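Local coordinates for spike protein P1 (Pseudoalteromonas phage pm2, PDB 2VVE) that serves as the receptor-binding spike at the fivefold vertices of the virion, with receptor binding residing in its C-terminal part, at residues A[25-30]-A[34-39]; A[42-47]-A[68-73]; A[138-141]-A[147-150]; A[217-222]-A[226-231]. One frame throughout, in Å; residues are numbered along the deposited sequence.

Contact 1: A[25-30]-A[34-39]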
# COMPACT_ATOMS: atom_id res chain seq x y z
N GLU A 25 -7.30 -24.00 18.97
CA GLU A 25 -7.59 -22.85 19.81
C GLU A 25 -6.48 -21.80 19.68
O GLU A 25 -5.29 -22.13 19.74
CB GLU A 25 -7.70 -23.32 21.26
CG GLU A 25 -8.31 -22.29 22.16
CD GLU A 25 -8.55 -22.84 23.54
OE1 GLU A 25 -7.56 -23.11 24.24
OE2 GLU A 25 -9.74 -22.97 23.91
N LEU A 26 -6.88 -20.55 19.46
CA LEU A 26 -5.93 -19.44 19.42
C LEU A 26 -5.74 -18.88 20.82
O LEU A 26 -4.62 -18.63 21.26
CB LEU A 26 -6.43 -18.33 18.48
CG LEU A 26 -5.48 -17.15 18.31
CD1 LEU A 26 -4.30 -17.54 17.43
CD2 LEU A 26 -6.24 -15.96 17.76
N LEU A 27 -6.86 -18.67 21.52
CA LEU A 27 -6.86 -18.23 22.92
C LEU A 27 -7.81 -19.08 23.75
O LEU A 27 -8.91 -19.41 23.28
CB LEU A 27 -7.32 -16.78 23.02
CG LEU A 27 -6.54 -15.76 22.19
CD1 LEU A 27 -7.37 -14.48 22.05
CD2 LEU A 27 -5.16 -15.50 22.80
N PRO A 28 -7.40 -19.41 24.99
CA PRO A 28 -8.27 -20.19 25.87
C PRO A 28 -9.27 -19.28 26.59
O PRO A 28 -9.10 -18.06 26.61
CB PRO A 28 -7.27 -20.82 26.86
CG PRO A 28 -6.19 -19.78 26.99
CD PRO A 28 -6.13 -19.04 25.65
N GLU A 29 -10.31 -19.86 27.19
CA GLU A 29 -11.14 -19.09 28.11
C GLU A 29 -10.26 -18.68 29.29
O GLU A 29 -9.59 -19.51 29.90
CB GLU A 29 -12.36 -19.86 28.59
CG GLU A 29 -13.30 -19.01 29.47
CD GLU A 29 -14.62 -19.68 29.79
OE1 GLU A 29 -15.22 -20.30 28.89
OE2 GLU A 29 -15.07 -19.57 30.96
N ASP A 30 -10.26 -17.38 29.58
CA ASP A 30 -9.38 -16.83 30.60
C ASP A 30 -10.05 -15.57 31.14
O ASP A 30 -10.03 -14.51 30.50
CB ASP A 30 -8.01 -16.54 29.97
CG ASP A 30 -7.03 -15.88 30.93
OD1 ASP A 30 -7.42 -15.53 32.06
OD2 ASP A 30 -5.87 -15.70 30.52
N ASN A 34 -8.72 -9.17 28.97
CA ASN A 34 -9.60 -8.12 28.48
C ASN A 34 -9.43 -7.78 27.00
O ASN A 34 -10.37 -7.29 26.35
CB ASN A 34 -9.38 -6.84 29.29
CG ASN A 34 -9.86 -6.98 30.69
OD1 ASN A 34 -10.89 -7.64 30.95
ND2 ASN A 34 -9.13 -6.37 31.63
N ARG A 35 -8.23 -7.99 26.49
CA ARG A 35 -7.92 -7.58 25.13
C ARG A 35 -6.72 -8.35 24.59
O ARG A 35 -5.78 -8.65 25.33
CB ARG A 35 -7.67 -6.06 25.10
CG ARG A 35 -7.25 -5.51 23.73
CD ARG A 35 -7.10 -3.99 23.76
NE ARG A 35 -6.80 -3.48 22.43
CZ ARG A 35 -5.59 -3.19 21.96
NH1 ARG A 35 -5.48 -2.75 20.72
NH2 ARG A 35 -4.50 -3.32 22.71
N ALA A 36 -6.78 -8.67 23.30
CA ALA A 36 -5.64 -9.22 22.57
C ALA A 36 -5.50 -8.48 21.24
O ALA A 36 -6.48 -8.35 20.50
CB ALA A 36 -5.81 -10.72 22.36
N SER A 37 -4.31 -7.96 20.95
CA SER A 37 -4.00 -7.44 19.61
C SER A 37 -3.12 -8.46 18.90
O SER A 37 -2.06 -8.82 19.39
CB SER A 37 -3.33 -6.06 19.68
OG SER A 37 -3.45 -5.32 18.45
N ILE A 38 -3.57 -8.90 17.72
CA ILE A 38 -3.01 -10.07 17.05
C ILE A 38 -2.61 -9.72 15.61
O ILE A 38 -3.34 -9.01 14.91
CB ILE A 38 -4.04 -11.22 17.04
CG1 ILE A 38 -4.51 -11.54 18.47
CG2 ILE A 38 -3.50 -12.47 16.30
CD1 ILE A 38 -5.87 -12.17 18.55
N LYS A 39 -1.48 -10.26 15.16
CA LYS A 39 -1.11 -10.17 13.75
C LYS A 39 -0.58 -11.52 13.30
O LYS A 39 0.35 -12.06 13.91
CB LYS A 39 -0.05 -9.09 13.48
CG LYS A 39 0.25 -8.90 11.95
CD LYS A 39 1.47 -8.00 11.68
CE LYS A 39 1.20 -6.56 12.12
NZ LYS A 39 2.35 -5.65 11.84
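Leu26 and Ile38 meet tip to tip across the interior of a jelly-roll sandwich, with Leu26 CD2 3.9 Å from Ile38 CD1. CG of Leu26 stands anti to the backbone N (chi1 -177°), which sends the methyl away from its own sheet and into the core. Beside this pair, Leu27 presents CD1 to the methyl of Ala36, at 4.1 Å from Ala36 CB, and the same Leu27 CD1 lies 4.5 Å from Ile38 CD1. The small alanine thus takes the end of a leucine, whereas the longer isoleucine is met by both leucines.

No hydrogen bond crosses between the segments; Leu26 and Leu27 both pair with Val78 in a classic beta bulge at the corner the chain turns at Leu26, consistent with two successive residues facing the same core. Their CA atoms stay far from the opposite strand (Leu26 CA to Ile38 CA, 10.1 Å), a spacing of stacked sheets and not of paired strands. On the outer face of 34-39, Arg35 bridges to Glu252 and to the carbonyl of Gln71 of a neighbouring subunit.

With four buried aliphatic residues in touch, cohesion between the segments probably comes from dispersion and exclusion of water, without directional bonds.

Contact 2: A[42-47]-A[68-73]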
# COMPACT_ATOMS: atom_id res chain seq x y z
N VAL A 42 0.16 -15.11 7.98
CA VAL A 42 -0.61 -15.78 6.92
C VAL A 42 -2.08 -15.45 7.09
O VAL A 42 -2.53 -15.13 8.21
CB VAL A 42 -0.37 -17.33 6.92
CG1 VAL A 42 1.10 -17.64 6.64
CG2 VAL A 42 -0.80 -17.97 8.25
N ASP A 43 -2.85 -15.54 6.00
CA ASP A 43 -4.32 -15.42 6.12
C ASP A 43 -4.83 -16.39 7.19
O ASP A 43 -4.42 -17.57 7.24
CB ASP A 43 -5.01 -15.74 4.80
CG ASP A 43 -4.74 -14.72 3.70
OD1 ASP A 43 -4.19 -13.63 3.96
OD2 ASP A 43 -5.12 -15.02 2.56
N ILE A 44 -5.72 -15.90 8.03
CA ILE A 44 -6.15 -16.67 9.20
C ILE A 44 -7.66 -16.53 9.37
O ILE A 44 -8.22 -15.44 9.28
CB ILE A 44 -5.39 -16.22 10.49
CG1 ILE A 44 -5.68 -17.19 11.66
CG2 ILE A 44 -5.70 -14.74 10.88
CD1 ILE A 44 -4.80 -16.98 12.89
N TRP A 45 -8.31 -17.66 9.63
CA TRP A 45 -9.75 -17.68 9.81
C TRP A 45 -10.00 -17.78 11.31
O TRP A 45 -9.36 -18.59 11.99
CB TRP A 45 -10.35 -18.84 9.01
CG TRP A 45 -10.50 -18.51 7.54
CD1 TRP A 45 -11.65 -18.14 6.89
CD2 TRP A 45 -9.46 -18.50 6.55
NE1 TRP A 45 -11.40 -17.91 5.56
CE2 TRP A 45 -10.07 -18.12 5.32
CE3 TRP A 45 -8.09 -18.76 6.57
CZ2 TRP A 45 -9.34 -18.01 4.13
CZ3 TRP A 45 -7.36 -18.65 5.38
CH2 TRP A 45 -7.99 -18.27 4.18
N ILE A 46 -10.87 -16.91 11.83
CA ILE A 46 -11.09 -16.76 13.27
C ILE A 46 -12.57 -16.96 13.58
O ILE A 46 -13.44 -16.44 12.87
CB ILE A 46 -10.63 -15.36 13.79
CG1 ILE A 46 -9.12 -15.15 13.55
CG2 ILE A 46 -10.96 -15.18 15.27
CD1 ILE A 46 -8.21 -16.02 14.45
N GLY A 47 -12.85 -17.72 14.63
CA GLY A 47 -14.23 -18.02 15.02
C GLY A 47 -14.38 -18.55 16.43
O GLY A 47 -13.39 -18.74 17.15
N GLN A 68 -2.38 -8.31 8.81
CA GLN A 68 -3.42 -7.41 9.29
C GLN A 68 -3.46 -7.50 10.81
O GLN A 68 -3.60 -8.59 11.38
CB GLN A 68 -4.80 -7.82 8.76
CG GLN A 68 -5.93 -6.97 9.38
CD GLN A 68 -7.30 -7.37 8.89
OE1 GLN A 68 -7.45 -8.23 8.02
NE2 GLN A 68 -8.33 -6.73 9.45
N GLU A 69 -3.33 -6.35 11.46
CA GLU A 69 -3.49 -6.31 12.90
C GLU A 69 -4.98 -6.25 13.22
O GLU A 69 -5.71 -5.43 12.67
CB GLU A 69 -2.78 -5.09 13.50
CG GLU A 69 -2.75 -5.08 15.03
CD GLU A 69 -1.56 -5.84 15.60
OE1 GLU A 69 -0.51 -5.88 14.93
OE2 GLU A 69 -1.67 -6.35 16.75
N PHE A 70 -5.43 -7.13 14.11
CA PHE A 70 -6.82 -7.10 14.54
C PHE A 70 -6.92 -7.36 16.05
O PHE A 70 -5.93 -7.74 16.68
CB PHE A 70 -7.65 -8.11 13.72
CG PHE A 70 -7.25 -9.57 13.91
CD1 PHE A 70 -7.97 -10.39 14.77
CD2 PHE A 70 -6.19 -10.13 13.19
CE1 PHE A 70 -7.61 -11.74 14.96
CE2 PHE A 70 -5.84 -11.49 13.36
CZ PHE A 70 -6.56 -12.29 14.24
N GLN A 71 -8.09 -7.13 16.62
CA GLN A 71 -8.23 -7.31 18.06
C GLN A 71 -9.39 -8.24 18.39
O GLN A 71 -10.38 -8.31 17.65
CB GLN A 71 -8.41 -5.97 18.78
CG GLN A 71 -7.19 -5.05 18.76
CD GLN A 71 -7.05 -4.30 17.44
OE1 GLN A 71 -8.03 -3.74 16.92
NE2 GLN A 71 -5.85 -4.31 16.89
N ILE A 72 -9.23 -8.96 19.50
CA ILE A 72 -10.29 -9.75 20.10
C ILE A 72 -10.43 -9.26 21.55
O ILE A 72 -9.43 -9.21 22.28
CB ILE A 72 -9.92 -11.25 20.13
CG1 ILE A 72 -9.58 -11.79 18.73
CG2 ILE A 72 -11.02 -12.08 20.83
CD1 ILE A 72 -10.69 -11.70 17.70
N ASN A 73 -11.66 -8.89 21.96
CA ASN A 73 -11.87 -8.32 23.30
C ASN A 73 -12.69 -9.21 24.23
O ASN A 73 -13.24 -8.74 25.22
CB ASN A 73 -12.53 -6.94 23.21
CG ASN A 73 -11.63 -5.86 22.62
OD1 ASN A 73 -10.49 -6.11 22.23
ND2 ASN A 73 -12.15 -4.65 22.53
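Phe70 is the first residue of 68-73 to reach the strand 44-47, and its ring carries most of the contact. The carbonyl O of Gln68, two residues earlier, lies in the ring plane at its edge. CG of Phe70 sits between the backbone N and the carbonyl carbon (chi1 64°), a crowded position that nevertheless projects the ring's far end into the core. There CE2 is 4.1 Å from CG2 of Ile44, whose side chain crosses that of Phe70 at about a right angle. Ile46 and Phe70 approach each other from opposite directions, with Ile46 CG1 3.9 Å from Phe70 CZ and Ile46 CD1 4.1 Å from the same CZ. Phe64 stacks on the ring as well.

Gln71 turns outward; its carbonyl O is bound by Arg35 of a neighbouring subunit. Ile72 faces inward again, and its CD1 comes within 4.3 Å of Ile46 CG2. The two branches of Ile46 are therefore divided, CG1 serving the phenyl ring and CG2 the isoleucine. Leu250 of that neighbouring subunit also packs on Ile46 and Ile72.

The strand axes pass 10.7 Å apart at 15°, evidence that the strands belong to facing sheets of the jelly roll and run in nearly the same direction. No hydrogen bond runs directly between the two segments, which meet through hydrocarbon alone, so their cohesion is probably apolar and without directional bonds.

Contact 3: A[138-141]-A[147-150]. With CA (calcium ion), chain C.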
# COMPACT_ATOMS: atom_id res chain seq x y z
N LYS A 138 17.60 -44.13 -10.06
CA LYS A 138 17.29 -45.16 -11.06
C LYS A 138 18.28 -45.03 -12.21
O LYS A 138 18.35 -43.98 -12.86
CB LYS A 138 15.85 -45.01 -11.55
CG LYS A 138 15.36 -46.11 -12.49
CD LYS A 138 13.88 -45.89 -12.83
CE LYS A 138 13.30 -47.05 -13.62
NZ LYS A 138 13.82 -47.12 -15.01
N SER A 139 19.07 -46.08 -12.42
CA SER A 139 20.11 -46.09 -13.45
C SER A 139 19.90 -47.15 -14.53
O SER A 139 20.29 -46.94 -15.68
CB SER A 139 21.51 -46.21 -12.82
OG SER A 139 21.69 -47.44 -12.14
N LYS A 140 19.30 -48.29 -14.16
CA LYS A 140 19.09 -49.43 -15.08
C LYS A 140 18.33 -49.04 -16.35
O LYS A 140 17.13 -48.76 -16.30
CB LYS A 140 18.35 -50.58 -14.38
CG LYS A 140 19.13 -51.22 -13.23
CD LYS A 140 18.32 -52.34 -12.57
CE LYS A 140 19.17 -53.19 -11.64
NZ LYS A 140 19.99 -54.20 -12.39
N GLY A 141 19.04 -49.03 -17.48
CA GLY A 141 18.44 -48.69 -18.76
C GLY A 141 18.15 -47.21 -19.00
O GLY A 141 17.65 -46.84 -20.06
N ASP A 147 22.46 -52.29 -17.57
CA ASP A 147 21.66 -52.72 -16.42
C ASP A 147 22.51 -53.06 -15.19
O ASP A 147 21.98 -53.16 -14.08
CB ASP A 147 20.77 -53.92 -16.79
CG ASP A 147 19.68 -53.56 -17.81
OD1 ASP A 147 19.49 -52.37 -18.13
OD2 ASP A 147 19.01 -54.50 -18.28
N TYR A 148 23.81 -53.24 -15.39
CA TYR A 148 24.70 -53.63 -14.30
C TYR A 148 25.86 -52.67 -14.08
O TYR A 148 26.77 -52.94 -13.29
CB TYR A 148 25.19 -55.07 -14.50
CG TYR A 148 24.03 -56.04 -14.55
CD1 TYR A 148 23.27 -56.30 -13.41
CD2 TYR A 148 23.67 -56.64 -15.75
CE1 TYR A 148 22.18 -57.16 -13.45
CE2 TYR A 148 22.58 -57.51 -15.80
CZ TYR A 148 21.84 -57.76 -14.65
OH TYR A 148 20.77 -58.62 -14.70
N THR A 149 25.80 -51.55 -14.78
CA THR A 149 26.70 -50.42 -14.57
C THR A 149 26.50 -49.89 -13.15
O THR A 149 25.36 -49.66 -12.73
CB THR A 149 26.44 -49.30 -15.60
OG1 THR A 149 26.57 -49.84 -16.93
CG2 THR A 149 27.42 -48.14 -15.43
N SER A 150 27.60 -49.73 -12.41
CA SER A 150 27.56 -49.21 -11.05
C SER A 150 27.64 -47.69 -11.05
O SER A 150 28.66 -47.11 -11.47
CB SER A 150 28.70 -49.80 -10.22
OG SER A 150 28.53 -51.19 -10.03
CA CA C . 30.77 -46.19 -11.40
O HOH W 1 22.79 -49.46 -13.64
O HOH W 2 30.48 -46.53 -9.36
O HOH W 3 32.91 -45.14 -11.28
O HOH W 4 32.01 -48.18 -10.96
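Both ends of the calcium-bearing loop between strands 129-137 and 151-160 are drawn together here by Lys140 and Asp147, whose CA atoms are 4.4 Å apart. The lysine chain curves around the carbonyl of Asp147 and bends at its last torsion (chi4 -80°), bringing NZ to 2.8 Å from Asp147 O. That hydrogen bond meets the carbonyl at a C=O...N angle of 151°, with NZ tilted 22° from the carbonyl plane. The ammonium also passes obliquely by the Tyr148 ring, NZ lying 3.8 Å from CE1.

A second connection runs through water 1. Ser139 OG donates to it at 2.7 Å, and it donates in turn to Thr149 O, also at 2.7 Å. Each end has another partner: Ser139 OG meets His181 N, and Thr149 O meets Ser180 OG. The Thr149 hydroxyl bonds to Glu218.

One residue further on, Ser150 O binds the calcium ion at 2.3 Å, directly after the carbonyl that water 1 holds. Waters 2, 3 and 4 add three ligands, and three more atoms, including carboxylate oxygens of Asp212 and Asp214, bring the count to seven. Sevenfold ligation mixing carboxylates, a main-chain carbonyl and water is typical of calcium sites in protein loops.

Contact 4: A[217-222]-A[226-231]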
# COMPACT_ATOMS: atom_id res chain seq x y z
N GLN A 217 31.26 -41.99 -19.76
CA GLN A 217 31.70 -42.86 -20.86
C GLN A 217 30.55 -43.45 -21.68
O GLN A 217 30.57 -43.38 -22.91
CB GLN A 217 32.61 -43.98 -20.33
CG GLN A 217 33.81 -43.50 -19.51
CD GLN A 217 34.63 -42.42 -20.21
OE1 GLN A 217 35.29 -42.69 -21.22
NE2 GLN A 217 34.61 -41.21 -19.67
N GLU A 218 29.55 -44.03 -21.00
CA GLU A 218 28.47 -44.77 -21.67
C GLU A 218 27.41 -43.88 -22.32
O GLU A 218 26.98 -44.15 -23.44
CB GLU A 218 27.76 -45.70 -20.68
CG GLU A 218 28.54 -46.93 -20.28
CD GLU A 218 27.71 -47.89 -19.44
OE1 GLU A 218 26.52 -48.11 -19.75
OE2 GLU A 218 28.27 -48.45 -18.47
N VAL A 219 26.97 -42.85 -21.61
CA VAL A 219 25.82 -42.06 -22.07
C VAL A 219 26.12 -40.55 -22.16
O VAL A 219 25.20 -39.74 -22.32
CB VAL A 219 24.53 -42.37 -21.24
CG1 VAL A 219 24.09 -43.81 -21.46
CG2 VAL A 219 24.75 -42.10 -19.74
N GLN A 220 27.40 -40.20 -22.06
CA GLN A 220 27.87 -38.82 -22.28
C GLN A 220 27.24 -37.79 -21.32
O GLN A 220 26.98 -36.65 -21.70
CB GLN A 220 27.68 -38.39 -23.74
CG GLN A 220 28.51 -39.18 -24.76
CD GLN A 220 27.97 -40.58 -25.00
OE1 GLN A 220 26.80 -40.76 -25.32
NE2 GLN A 220 28.84 -41.58 -24.84
N HIS A 221 27.01 -38.21 -20.08
CA HIS A 221 26.51 -37.31 -19.04
C HIS A 221 27.58 -36.28 -18.70
O HIS A 221 28.77 -36.58 -18.72
CB HIS A 221 26.08 -38.09 -17.80
CG HIS A 221 24.71 -38.69 -17.90
ND1 HIS A 221 24.04 -39.21 -16.81
CD2 HIS A 221 23.88 -38.83 -18.95
CE1 HIS A 221 22.86 -39.66 -17.19
NE2 HIS A 221 22.74 -39.44 -18.49
N ASP A 222 27.14 -35.06 -18.40
CA ASP A 222 28.04 -33.98 -18.05
C ASP A 222 27.33 -33.09 -17.05
O ASP A 222 26.12 -33.24 -16.83
CB ASP A 222 28.43 -33.18 -19.29
CG ASP A 222 29.65 -32.29 -19.06
OD1 ASP A 222 30.34 -32.44 -18.03
OD2 ASP A 222 29.91 -31.43 -19.93
N GLU A 226 20.64 -34.08 -16.84
CA GLU A 226 19.81 -34.84 -15.91
C GLU A 226 20.53 -36.10 -15.43
O GLU A 226 21.09 -36.86 -16.22
CB GLU A 226 18.44 -35.14 -16.53
CG GLU A 226 17.57 -33.88 -16.66
CD GLU A 226 16.08 -34.16 -16.84
OE1 GLU A 226 15.70 -35.16 -17.47
OE2 GLU A 226 15.27 -33.34 -16.34
N SER A 227 20.55 -36.27 -14.11
CA SER A 227 21.26 -37.37 -13.45
C SER A 227 20.36 -38.60 -13.37
O SER A 227 19.34 -38.67 -14.05
CB SER A 227 21.75 -36.95 -12.06
OG SER A 227 20.67 -36.79 -11.16
N PHE A 228 20.77 -39.58 -12.56
CA PHE A 228 19.92 -40.72 -12.24
C PHE A 228 19.18 -40.52 -10.91
O PHE A 228 18.64 -41.47 -10.35
CB PHE A 228 20.77 -41.99 -12.18
CG PHE A 228 21.55 -42.25 -13.43
CD1 PHE A 228 20.91 -42.70 -14.59
CD2 PHE A 228 22.92 -42.05 -13.45
CE1 PHE A 228 21.65 -42.94 -15.76
CE2 PHE A 228 23.66 -42.27 -14.61
CZ PHE A 228 23.02 -42.73 -15.77
N THR A 229 19.14 -39.28 -10.43
CA THR A 229 18.60 -38.97 -9.11
C THR A 229 17.39 -38.07 -9.24
O THR A 229 17.44 -37.08 -9.96
CB THR A 229 19.69 -38.29 -8.25
OG1 THR A 229 20.76 -39.22 -8.03
CG2 THR A 229 19.14 -37.82 -6.89
N THR A 230 16.31 -38.42 -8.54
CA THR A 230 15.09 -37.60 -8.50
C THR A 230 14.67 -37.29 -7.07
O THR A 230 14.56 -38.19 -6.22
CB THR A 230 13.91 -38.30 -9.25
OG1 THR A 230 14.29 -38.60 -10.59
CG2 THR A 230 12.65 -37.41 -9.26
N PHE A 231 14.42 -36.01 -6.80
CA PHE A 231 13.91 -35.58 -5.48
C PHE A 231 12.38 -35.69 -5.45
O PHE A 231 11.66 -34.71 -5.64
CB PHE A 231 14.38 -34.17 -5.11
CG PHE A 231 15.85 -34.08 -4.83
CD1 PHE A 231 16.32 -34.10 -3.53
CD2 PHE A 231 16.77 -34.02 -5.87
CE1 PHE A 231 17.70 -34.03 -3.26
CE2 PHE A 231 18.15 -33.96 -5.62
CZ PHE A 231 18.61 -33.96 -4.31
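The imidazole of His221 is covered on one face by Glu226 O and on the opposite face by Val219 CG2, each 3.4 Å above the plane and displaced toward the rim. Its CE1 lies over a face of the Phe228 ring, 3.4 Å from Phe228 CZ. The ring centroids are 4.9 Å apart with planes inclined at 31°, an oblique pairing. Phe228 CZ is also approached by Val219 CG2, at 4.4 Å. Both imidazole nitrogens are engaged beyond these segments, ND1 with Tyr99 OH and NE2 with Asp143 OD2, which would fix the rotation of the ring.

In fold terms, the contact sets the end of helix 213-219 against the entry to strand 229-236. Gln220 leaves the helical conformation with positive phi (59°), and His221, whose backbone still bonds to Ala215, then turns inward. On the strand side Ser227 forms an ST turn: its OG accepts from Thr229 N at 3.0 Å, while also bonding to Ala97 O. Phe228 has CG anti to its carbonyl carbon, a torsion that swings the ring back toward the helix end. Tyr99 and Ile151 pack on the same phenyl group, which lies about 9 Å from the bound calcium ion.

Overall arrangement
Along the chain the four contacts follow in series, and they form two pairs on opposite sides of its centre. Contacts 1 and 2, with centres 10 Å apart, join the same two facing sheets of the second jelly-roll domain; strands 33-39 and 69-72 are neighbours in one sheet, linked by Ile38 N to Phe70 O. Contacts 3 and 4, 11 Å apart, lie around the calcium-bearing end and touch through Thr149 and Glu218 and through Lys138 and Phe228. Between the pairs the centres are 50 to 59 Å apart. That separation reflects the length of this stem and receptor-binding fragment. Contacts 1 and 2 also touch neighbouring subunits, whereas no other chain of the assembly touches contacts 3 and 4.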